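Local coordinates for protein LbaCas13a H328A (C2c2) (Lachnospiraceae bacterium NK4A179, PDB 5WLH) that binds pre-crRNA and, as in other Cas13a enzymes, probably uses the mature guide to direct HEPN-type cleavage of RNA, here at adenosines, at residues Ser525-Leu528 against Leu529-Pro532; Lys621-Ile624 against Ser625-Glu629; Glu1250-Arg1253 against Tyr1254-Ser1257. One frame throughout, in Å; residues are numbered along the deposited sequence.

Contact 1: residues Ser525-Leu528 against Leu529-Pro532; sequences SDFL and LLKP
Asp526 and Leu529 meet across one turn of 3-10 helix, three residues apart in a continuous chain, the carboxylate lying against the leucine branch. The carboxylate of Asp526 is carried to the turn by a first torsion that sets CG opposite the backbone N (chi1 -171°), and its two oxygens then do different work. OD1 accepts from Leu528 N at 3.1 Å, closing an Asx turn; the donor stands above the carboxylate plane, and the N-H points only roughly at the oxygen (136°). OD2 lies against the branch of Leu529, 3.5 Å from its CG and equally near its CD1, and the two side chains cross obliquely, while its strongest polar partner is the salt-bridged Arg603. Leu529 reaches this position with CG beside its own backbone N, which directs CD1 at the carboxylate and CD2 over the peptide carbonyl of Leu528.

Phe527 and Leu530 form the apolar counterpart. Their side chains run at about a right angle, with Leu530 CD1 4.1 Å from Phe527 CD1 in an oblique approach to the ring. Leu530 CG also rests 3.4 Å from Phe527 O. Phe527 also packs on Leu592 of helix 588-602 and Leu513 of helix 486-517.

Two successive i to i+3 backbone bonds define the turn: Leu529 N to Asp526 O at 3.0 Å, and Leu530 N to Phe527 O at 3.1 Å, the latter the straighter of the two (162°). Both donors stand above the carbonyl planes. Beyond the turn, Lys531 folds back so that NZ grips Leu529 O at 2.8 Å.

Since Arg603 begins a sequence fitting the R-X4-H signature of HEPN nucleases, the chemistry implies that Asp526, held by its own backbone turn, is a second-shell carboxylate that probably positions the arginine.

Contact 2: residues Lys621-Ile624 against Ser625-Glu629; sequences KELI and SAMFE
Leu623 and Met627 lie side by side, one turn apart on the alpha helix 621-632, and theirs is the apolar side-chain contact between the two segments.

The backbone bonds come first. Four successive N-H groups reach back four residues: Ser625 N to Lys621 O at 2.9 Å, Ala626 N to Glu622 O, Met627 N to Leu623 O at 2.8 Å, and Phe628 N to Ile624 O. The N-H angles stay between 154° and 161°, evidence of a regular alpha helix. At its start, Asn620 OD1 receives Leu623 N.

The apolar contact is a single pair. Leu623 has CG opposite its backbone N (chi1 168°), a torsion that brings CD1 forward along the helix to within 4.1 Å of Met627 CG, with SD at a similar range. Met627 leaves its backbone with an extended second torsion and bends only at the last one, where its end leaves the pairing. Loop residues Phe567 and Trp573 touch this methionine, and Tyr581 of helix 578-581 packs on Leu623. Helices 891-898 and 901-911 supply partners for other residues, Ile624 packing on Ile908 and Phe628 on Leu893 and Val897, with the Phe628 ring meeting Tyr907 edge-to-face.

Side chains touching backbone carbonyls make up the last group. Ala626 CB sits 3.3 Å from Glu622 O, beside the backbone bond that this oxygen accepts, and Met627 CB is 3.5 Å from Ile624 O. One turn in, Ser625 CB comes within 3.2 Å of Lys621 O, the oxygen to which Ser625 N donates.

Contact 3: residues Glu1250-Arg1253 against Tyr1254-Ser1257; sequences EHFR and YYSS
Arg1253 folds over the first turn of helix 1254-1257 and lays its guanidinium against Ser1256, whose CB sits over one face of the group, 4.1 Å from NH2. Two bends, at chi2 and chi3, turn the chain back to reach this place. A water in the guanidinium plane accepts from Arg1253 NH1 at 2.7 Å and makes a weak, longer bond with Ser1256 OG. The carbonyl of Arg1253 is gripped by two amides: Ser1256 N at 2.9 Å, from above the carbonyl plane, and Ser1257 N at 3.0 Å, nearly along the C=O axis (170°).

Phe1252 and Tyr1255 run side by side in the same direction. Tyr1255 CD2 lies near the plane of the Phe1252 ring, at its edge, 3.7 Å from Phe1252 CD2. In the backbone, Tyr1255 N donates to Phe1252 O at 3.2 Å. The Tyr1255 ring takes the rim of Tyr1254 over its centre, with Tyr1254 CD2 3.6 Å above the plane.

Phe1252, with positive phi (60°), is the C-prime residue of the Schellman motif that ends helix 1239-1250. That helix carries Arg1246 and leads to His1251, a spacing that fits the R-X4-H signature of a HEPN domain. The paired rings touch helix 1106-1145 (Phe1252 on Ile1123, Tyr1255 on Ala1115) and helix 486-517, where Phe508 meets Phe1252 edge-to-face and Arg511 touches both rings.

How the contacts relate
From the N terminus, contact 1 comes first, in the loop between helices 486-517 and 559-564; contact 2 follows at the start of helix 621-632, and contact 3 lies far along the chain between helices 1239-1250 and 1254-1257. Each closes only a turn of its own, and the three run in series without nesting or crossing. Contacts 1 and 3 touch: Ser525 packs on His1251 and Arg1253, and Asp526, salt-bridged to Arg603, sets CB 3.5 Å from His1251 NE2, consistent with the two R-X4-H regions lying close together. Helix 486-517 packs on both. Contact 2 stands apart, its nearest atoms about 12 Å from contact 1 and about 20 Å from contact 3.

Contact 1: residues Ser525-Leu528 against Leu529-Pro532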
loop_
_atom_site.group_PDB
_atom_site.type_symbol
_atom_site.label_atom_id
_atom_site.label_comp_id
_atom_site.label_asym_id
_atom_site.label_seq_id
_atom_site.Cartn_x
_atom_site.Cartn_y
_atom_site.Cartn_z
ATOM N N SER A 525 -24.763 -8.662 -12.730
ATOM C CA SER A 525 -23.924 -7.472 -12.642
ATOM C C SER A 525 -22.458 -7.745 -12.946
ATOM O O SER A 525 -21.663 -6.803 -12.968
ATOM C CB SER A 525 -24.046 -6.844 -11.247
ATOM O OG SER A 525 -23.967 -7.839 -10.243
ATOM N N ASP A 526 -22.074 -8.995 -13.173
ATOM C CA ASP A 526 -20.683 -9.336 -13.453
ATOM C C ASP A 526 -20.580 -9.660 -14.940
ATOM O O ASP A 526 -20.955 -10.750 -15.376
ATOM C CB ASP A 526 -20.213 -10.485 -12.567
ATOM C CG ASP A 526 -18.702 -10.724 -12.662
ATOM O OD1 ASP A 526 -18.052 -10.141 -13.557
ATOM O OD2 ASP A 526 -18.181 -11.500 -11.839
ATOM N N PHE A 527 -20.056 -8.698 -15.709
ATOM C CA PHE A 527 -19.842 -8.891 -17.141
ATOM C C PHE A 527 -19.125 -10.197 -17.452
ATOM O O PHE A 527 -19.492 -10.913 -18.395
ATOM C CB PHE A 527 -19.034 -7.714 -17.693
ATOM C CG PHE A 527 -18.599 -7.900 -19.111
ATOM C CD1 PHE A 527 -19.541 -8.040 -20.117
ATOM C CD2 PHE A 527 -17.257 -7.930 -19.444
ATOM C CE1 PHE A 527 -19.157 -8.207 -21.421
ATOM C CE2 PHE A 527 -16.861 -8.097 -20.762
ATOM C CZ PHE A 527 -17.817 -8.241 -21.752
ATOM N N LEU A 528 -18.081 -10.518 -16.682
ATOM C CA LEU A 528 -17.269 -11.691 -16.983
ATOM C C LEU A 528 -18.022 -13.001 -16.808
ATOM O O LEU A 528 -17.580 -14.025 -17.325
ATOM C CB LEU A 528 -16.030 -11.723 -16.098
ATOM C CG LEU A 528 -15.073 -10.570 -16.362
ATOM C CD1 LEU A 528 -13.771 -10.759 -15.533
ATOM C CD2 LEU A 528 -14.772 -10.455 -17.847
ATOM N N LEU A 529 -19.126 -13.002 -16.088
ATOM C CA LEU A 529 -19.865 -14.235 -15.884
ATOM C C LEU A 529 -21.019 -14.402 -16.862
ATOM O O LEU A 529 -21.731 -15.412 -16.789
ATOM C CB LEU A 529 -20.369 -14.310 -14.440
ATOM C CG LEU A 529 -19.208 -14.398 -13.437
ATOM C CD1 LEU A 529 -19.733 -14.667 -12.055
ATOM C CD2 LEU A 529 -18.167 -15.466 -13.878
ATOM N N LEU A 530 -21.207 -13.461 -17.788
ATOM C CA LEU A 530 -22.213 -13.661 -18.827
ATOM C C LEU A 530 -21.826 -14.850 -19.692
ATOM O O LEU A 530 -20.646 -15.154 -19.873
ATOM C CB LEU A 530 -22.383 -12.406 -19.687
ATOM C CG LEU A 530 -22.877 -11.131 -18.981
ATOM C CD1 LEU A 530 -23.175 -10.034 -19.995
ATOM C CD2 LEU A 530 -24.086 -11.388 -18.078
ATOM N N LYS A 531 -22.835 -15.539 -20.208
ATOM C CA LYS A 531 -22.650 -16.802 -20.900
ATOM C C LYS A 531 -22.770 -16.624 -22.408
ATOM O O LYS A 531 -23.412 -15.682 -22.882
ATOM C CB LYS A 531 -23.678 -17.826 -20.396
ATOM C CG LYS A 531 -23.468 -18.221 -18.937
ATOM C CD LYS A 531 -22.244 -19.116 -18.773
ATOM C CE LYS A 531 -21.799 -19.209 -17.314
ATOM N NZ LYS A 531 -20.868 -18.099 -16.907
ATOM N N PRO A 532 -22.155 -17.511 -23.198
ATOM C CA PRO A 532 -22.128 -17.317 -24.651
ATOM C C PRO A 532 -23.521 -17.387 -25.269
ATOM O O PRO A 532 -24.478 -17.875 -24.663
ATOM C CB PRO A 532 -21.247 -18.471 -25.151
ATOM C CG PRO A 532 -20.500 -18.941 -23.957
ATOM C CD PRO A 532 -21.403 -18.711 -22.793
#

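Contact 2: residues Lys621-Ile624 against Ser625-Glu629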
loop_
_atom_site.group_PDB
_atom_site.type_symbol
_atom_site.label_atom_id
_atom_site.label_comp_id
_atom_site.label_asym_id
_atom_site.label_seq_id
_atom_site.Cartn_x
_atom_site.Cartn_y
_atom_site.Cartn_z
ATOM N N LYS A 621 -7.508 -18.287 -30.020
ATOM C CA LYS A 621 -6.145 -17.794 -29.846
ATOM C C LYS A 621 -5.590 -17.245 -31.143
ATOM O O LYS A 621 -4.792 -16.304 -31.126
ATOM C CB LYS A 621 -5.227 -18.902 -29.325
ATOM C CG LYS A 621 -5.669 -19.539 -28.016
ATOM C CD LYS A 621 -4.686 -20.639 -27.618
ATOM C CE LYS A 621 -4.165 -21.389 -28.848
ATOM N NZ LYS A 621 -4.136 -22.861 -28.639
ATOM N N GLU A 622 -5.992 -17.818 -32.278
ATOM C CA GLU A 622 -5.509 -17.300 -33.550
ATOM C C GLU A 622 -6.008 -15.882 -33.780
ATOM O O GLU A 622 -5.270 -15.031 -34.284
ATOM C CB GLU A 622 -5.941 -18.225 -34.692
ATOM C CG GLU A 622 -5.228 -19.579 -34.671
ATOM C CD GLU A 622 -5.765 -20.529 -33.604
ATOM O OE1 GLU A 622 -6.986 -20.510 -33.327
ATOM O OE2 GLU A 622 -4.961 -21.296 -33.037
ATOM N N LEU A 623 -7.260 -15.609 -33.409
ATOM C CA LEU A 623 -7.794 -14.262 -33.574
ATOM C C LEU A 623 -7.034 -13.262 -32.706
ATOM O O LEU A 623 -6.534 -12.246 -33.204
ATOM C CB LEU A 623 -9.285 -14.253 -33.244
ATOM C CG LEU A 623 -9.966 -12.886 -33.090
ATOM C CD1 LEU A 623 -9.841 -12.022 -34.346
ATOM C CD2 LEU A 623 -11.419 -13.081 -32.684
ATOM N N ILE A 624 -6.917 -13.549 -31.406
ATOM C CA ILE A 624 -6.233 -12.632 -30.495
ATOM C C ILE A 624 -4.787 -12.425 -30.931
ATOM O O ILE A 624 -4.283 -11.296 -30.954
ATOM C CB ILE A 624 -6.322 -13.151 -29.044
ATOM C CG1 ILE A 624 -7.776 -13.397 -28.642
ATOM C CG2 ILE A 624 -5.658 -12.156 -28.077
ATOM C CD1 ILE A 624 -8.652 -12.149 -28.673
ATOM N N SER A 625 -4.103 -13.511 -31.300
ATOM C CA SER A 625 -2.722 -13.413 -31.755
ATOM C C SER A 625 -2.608 -12.572 -33.018
ATOM O O SER A 625 -1.667 -11.783 -33.164
ATOM C CB SER A 625 -2.155 -14.814 -31.999
ATOM O OG SER A 625 -0.957 -14.733 -32.750
ATOM N N ALA A 626 -3.546 -12.738 -33.953
ATOM C CA ALA A 626 -3.512 -11.933 -35.170
ATOM C C ALA A 626 -3.815 -10.475 -34.874
ATOM O O ALA A 626 -3.273 -9.580 -35.537
ATOM C CB ALA A 626 -4.506 -12.484 -36.198
ATOM N N MET A 627 -4.679 -10.212 -33.897
ATOM C CA MET A 627 -4.927 -8.828 -33.507
ATOM C C MET A 627 -3.692 -8.211 -32.872
ATOM O O MET A 627 -3.369 -7.045 -33.136
ATOM C CB MET A 627 -6.113 -8.750 -32.556
ATOM C CG MET A 627 -7.451 -8.915 -33.239
ATOM S SD MET A 627 -8.825 -8.777 -32.089
ATOM C CE MET A 627 -9.015 -6.994 -31.928
ATOM N N PHE A 628 -2.976 -8.979 -32.046
ATOM C CA PHE A 628 -1.728 -8.471 -31.493
ATOM C C PHE A 628 -0.737 -8.142 -32.599
ATOM O O PHE A 628 -0.132 -7.064 -32.604
ATOM C CB PHE A 628 -1.101 -9.470 -30.528
ATOM C CG PHE A 628 0.196 -8.983 -29.945
ATOM C CD1 PHE A 628 0.197 -8.018 -28.944
ATOM C CD2 PHE A 628 1.410 -9.451 -30.416
ATOM C CE1 PHE A 628 1.389 -7.557 -28.417
ATOM C CE2 PHE A 628 2.600 -8.995 -29.894
ATOM C CZ PHE A 628 2.588 -8.034 -28.893
ATOM N N GLU A 629 -0.534 -9.071 -33.539
ATOM C CA GLU A 629 0.406 -8.779 -34.616
ATOM C C GLU A 629 -0.035 -7.546 -35.393
ATOM O O GLU A 629 0.791 -6.709 -35.758
ATOM C CB GLU A 629 0.559 -9.978 -35.552
ATOM C CG GLU A 629 1.479 -9.679 -36.729
ATOM C CD GLU A 629 1.834 -10.915 -37.519
ATOM O OE1 GLU A 629 0.978 -11.819 -37.596
ATOM O OE2 GLU A 629 2.960 -10.974 -38.069
#

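Contact 3: residues Glu1250-Arg1253 against Tyr1254-Ser1257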
loop_
_atom_site.group_PDB
_atom_site.type_symbol
_atom_site.label_atom_id
_atom_site.label_comp_id
_atom_site.label_asym_id
_atom_site.label_seq_id
_atom_site.Cartn_x
_atom_site.Cartn_y
_atom_site.Cartn_z
ATOM N N GLU A 1250 -16.757 -4.630 -6.812
ATOM C CA GLU A 1250 -16.094 -5.245 -7.956
ATOM C C GLU A 1250 -16.959 -5.205 -9.206
ATOM O O GLU A 1250 -16.432 -5.249 -10.326
ATOM C CB GLU A 1250 -15.684 -6.682 -7.655
ATOM C CG GLU A 1250 -14.751 -7.212 -8.745
ATOM C CD GLU A 1250 -13.896 -8.366 -8.296
ATOM O OE1 GLU A 1250 -14.091 -8.832 -7.160
ATOM O OE2 GLU A 1250 -13.019 -8.792 -9.082
ATOM N N HIS A 1251 -18.271 -5.151 -9.045
ATOM C CA HIS A 1251 -19.158 -5.005 -10.184
ATOM C C HIS A 1251 -19.436 -3.558 -10.531
ATOM O O HIS A 1251 -20.299 -3.300 -11.379
ATOM C CB HIS A 1251 -20.482 -5.725 -9.933
ATOM C CG HIS A 1251 -20.307 -7.169 -9.610
ATOM N ND1 HIS A 1251 -21.231 -7.888 -8.886
ATOM C CD2 HIS A 1251 -19.305 -8.029 -9.909
ATOM C CE1 HIS A 1251 -20.808 -9.132 -8.756
ATOM N NE2 HIS A 1251 -19.639 -9.243 -9.363
ATOM N N PHE A 1252 -18.741 -2.609 -9.893
ATOM C CA PHE A 1252 -18.821 -1.212 -10.283
ATOM C C PHE A 1252 -20.254 -0.687 -10.170
ATOM O O PHE A 1252 -20.665 0.168 -10.955
ATOM C CB PHE A 1252 -18.261 -1.013 -11.704
ATOM C CG PHE A 1252 -16.744 -1.151 -11.781
ATOM C CD1 PHE A 1252 -16.133 -2.405 -11.683
ATOM C CD2 PHE A 1252 -15.940 -0.033 -11.905
ATOM C CE1 PHE A 1252 -14.741 -2.532 -11.733
ATOM C CE2 PHE A 1252 -14.536 -0.148 -11.955
ATOM C CZ PHE A 1252 -13.941 -1.392 -11.866
ATOM N N ARG A 1253 -21.015 -1.207 -9.199
ATOM C CA ARG A 1253 -22.423 -0.822 -9.075
ATOM C C ARG A 1253 -22.569 0.646 -8.700
ATOM O O ARG A 1253 -23.574 1.274 -9.047
ATOM C CB ARG A 1253 -23.127 -1.695 -8.036
ATOM C CG ARG A 1253 -23.049 -3.193 -8.298
ATOM C CD ARG A 1253 -23.736 -3.555 -9.613
ATOM N NE ARG A 1253 -25.079 -2.986 -9.698
ATOM C CZ ARG A 1253 -25.715 -2.742 -10.841
ATOM N NH1 ARG A 1253 -25.131 -3.017 -12.002
ATOM N NH2 ARG A 1253 -26.932 -2.214 -10.824
ATOM N N TYR A 1254 -21.584 1.206 -7.987
ATOM C CA TYR A 1254 -21.638 2.623 -7.650
ATOM C C TYR A 1254 -21.912 3.473 -8.877
ATOM O O TYR A 1254 -22.671 4.450 -8.818
ATOM C CB TYR A 1254 -20.319 3.040 -7.007
ATOM C CG TYR A 1254 -20.106 4.531 -6.937
ATOM C CD1 TYR A 1254 -20.671 5.278 -5.919
ATOM C CD2 TYR A 1254 -19.299 5.178 -7.859
ATOM C CE1 TYR A 1254 -20.463 6.644 -5.833
ATOM C CE2 TYR A 1254 -19.070 6.549 -7.778
ATOM C CZ TYR A 1254 -19.658 7.271 -6.763
ATOM O OH TYR A 1254 -19.439 8.627 -6.683
ATOM N N TYR A 1255 -21.295 3.118 -10.001
ATOM C CA TYR A 1255 -21.361 3.932 -11.201
ATOM C C TYR A 1255 -22.693 3.809 -11.921
ATOM O O TYR A 1255 -22.962 4.614 -12.816
ATOM C CB TYR A 1255 -20.222 3.563 -12.149
ATOM C CG TYR A 1255 -18.870 3.935 -11.571
ATOM C CD1 TYR A 1255 -18.509 5.272 -11.435
ATOM C CD2 TYR A 1255 -17.972 2.964 -11.132
ATOM C CE1 TYR A 1255 -17.276 5.637 -10.907
ATOM C CE2 TYR A 1255 -16.716 3.338 -10.579
ATOM C CZ TYR A 1255 -16.391 4.675 -10.485
ATOM O OH TYR A 1255 -15.179 5.083 -9.948
ATOM N N SER A 1256 -23.508 2.824 -11.556
ATOM C CA SER A 1256 -24.852 2.668 -12.090
ATOM C C SER A 1256 -25.916 3.248 -11.176
ATOM O O SER A 1256 -26.931 3.752 -11.665
ATOM C CB SER A 1256 -25.153 1.184 -12.331
ATOM O OG SER A 1256 -24.358 0.688 -13.395
ATOM N N SER A 1257 -25.701 3.224 -9.870
ATOM C CA SER A 1257 -26.769 3.531 -8.932
ATOM C C SER A 1257 -26.491 4.727 -8.038
ATOM O O SER A 1257 -27.433 5.444 -7.703
ATOM C CB SER A 1257 -27.071 2.310 -8.054
ATOM O OG SER A 1257 -25.986 2.017 -7.199
HETATM O O HOH W 1 -26.584 -1.871 -14.026
#